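Local structure of coat protein (Sulfolobus turreted icosahedral virus, 2BBD) at residues W250-Q254 with S267-I273. The protein probably builds the capsid shell of an archaeal virus as its major coat protein, with a fold that suggests common ancestry with eukaryotic and bacterial viruses. Sequence-based numbering, arbitrary orientation.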
# COMPACT_ATOMS: atom_id res chain seq x y z
N TRP A 250 18.50 -7.33 -7.74
CA TRP A 250 17.83 -6.55 -6.72
C TRP A 250 18.55 -5.20 -6.56
O TRP A 250 17.91 -4.16 -6.42
CB TRP A 250 17.83 -7.32 -5.41
CG TRP A 250 16.78 -6.87 -4.44
CD1 TRP A 250 16.99 -6.26 -3.25
CD2 TRP A 250 15.37 -7.07 -4.56
NE1 TRP A 250 15.78 -6.06 -2.60
CE2 TRP A 250 14.78 -6.55 -3.39
CE3 TRP A 250 14.55 -7.64 -5.54
CZ2 TRP A 250 13.40 -6.58 -3.17
CZ3 TRP A 250 13.18 -7.67 -5.33
CH2 TRP A 250 12.62 -7.15 -4.15
N ALA A 251 19.88 -5.23 -6.60
CA ALA A 251 20.66 -4.01 -6.45
C ALA A 251 20.35 -3.02 -7.57
O ALA A 251 20.26 -1.81 -7.34
CB ALA A 251 22.15 -4.33 -6.44
N ALA A 252 20.17 -3.52 -8.78
CA ALA A 252 19.87 -2.65 -9.91
C ALA A 252 18.47 -2.09 -9.77
O ALA A 252 18.19 -0.96 -10.18
CB ALA A 252 20.00 -3.42 -11.22
N LEU A 253 17.57 -2.88 -9.20
CA LEU A 253 16.20 -2.44 -9.02
C LEU A 253 16.21 -1.34 -7.96
O LEU A 253 15.59 -0.28 -8.14
CB LEU A 253 15.34 -3.63 -8.59
CG LEU A 253 13.82 -3.53 -8.60
CD1 LEU A 253 13.31 -3.09 -9.97
CD2 LEU A 253 13.26 -4.90 -8.22
N GLN A 254 16.93 -1.57 -6.86
CA GLN A 254 17.01 -0.58 -5.79
C GLN A 254 17.70 0.69 -6.28
O GLN A 254 17.40 1.79 -5.80
CB GLN A 254 17.76 -1.14 -4.57
CG GLN A 254 17.13 -2.40 -3.96
CD GLN A 254 17.59 -2.65 -2.52
OE1 GLN A 254 18.78 -2.60 -2.22
NE2 GLN A 254 16.63 -2.94 -1.64
N SER A 267 15.04 -1.11 3.01
CA SER A 267 15.92 -2.13 3.57
C SER A 267 16.50 -2.88 2.39
O SER A 267 16.15 -2.61 1.24
CB SER A 267 15.17 -3.10 4.50
OG SER A 267 14.37 -4.00 3.76
N GLY A 268 17.39 -3.83 2.67
CA GLY A 268 17.96 -4.59 1.58
C GLY A 268 16.98 -5.59 1.01
O GLY A 268 17.28 -6.25 0.02
N ALA A 269 15.79 -5.71 1.59
CA ALA A 269 14.82 -6.69 1.10
C ALA A 269 13.54 -6.11 0.51
O ALA A 269 12.55 -6.83 0.36
CB ALA A 269 14.48 -7.68 2.21
N SER A 270 13.57 -4.83 0.15
CA SER A 270 12.40 -4.18 -0.41
C SER A 270 12.72 -3.46 -1.72
O SER A 270 13.78 -2.85 -1.84
CB SER A 270 11.84 -3.15 0.58
OG SER A 270 12.75 -2.07 0.75
N ALA A 271 11.81 -3.54 -2.68
CA ALA A 271 11.98 -2.87 -3.96
C ALA A 271 10.65 -2.63 -4.67
O ALA A 271 9.67 -3.34 -4.46
CB ALA A 271 12.93 -3.68 -4.86
N ILE A 272 10.62 -1.60 -5.51
CA ILE A 272 9.42 -1.28 -6.27
C ILE A 272 9.64 -1.43 -7.77
O ILE A 272 10.67 -1.01 -8.31
CB ILE A 272 8.97 0.16 -6.01
CG1 ILE A 272 8.46 0.29 -4.56
CG2 ILE A 272 7.89 0.54 -7.01
CD1 ILE A 272 8.13 1.71 -4.14
N ILE A 273 8.67 -2.05 -8.43
CA ILE A 273 8.72 -2.24 -9.88
C ILE A 273 7.72 -1.32 -10.54
O ILE A 273 6.51 -1.56 -10.46
CB ILE A 273 8.34 -3.68 -10.31
CG1 ILE A 273 9.37 -4.69 -9.82
CG2 ILE A 273 8.19 -3.74 -11.82
CD1 ILE A 273 9.20 -5.06 -8.37
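Trp250, in the first turn of helix 250-261, lays its indole against Ala271 at the start of strand 270-284. The methyl CB of Ala271 sits over one face, 3.6 Å from the centroid of the six-membered ring, a CH-pi contact displaced toward the rim. CB of Trp250 points toward the strand, and with CG anti to the backbone N (chi1 -159°) the ring lies along the Gly268-Ala271 backbone, NE1 ending 3.0 Å from Gly268 O. The Trp250 side chain also touches Pro230 and Val216. One turn on, Leu253 presses CD2 against the same methyl, 3.6 Å from Ala271 CB, while its CD1 lies near Ile272 O and CD2 also reaches Ile273 CD1; the Ala271 methyl thus sits in the corner formed by indole and leucine. Gln254 supplies the polar part. Its extended chain carries NE2 to Ser270 O at 2.9 Å, a fairly straight bond (159°) nearly in the amide plane. Ser267 O, also 2.9 Å from NE2, is tilted from that plane and the bond is more bent (138°), though NE2 lies in the plane of this carbonyl. Two bonds from one nitrogen therefore fix the amide's rotation and tie the helix to both ends of the type I turn 267-270. That turn is further braced by an ST turn, Ser267 OG accepting from Ala269 N while also bonding to Ile225 O; Ser270 OG bonds to Tyr88 OH. The whole is a helical connection from the sheet ending in 243-249 to the sheet ending in 270-284, consistent with the C-terminal jelly roll of a double-jelly-roll capsid protein.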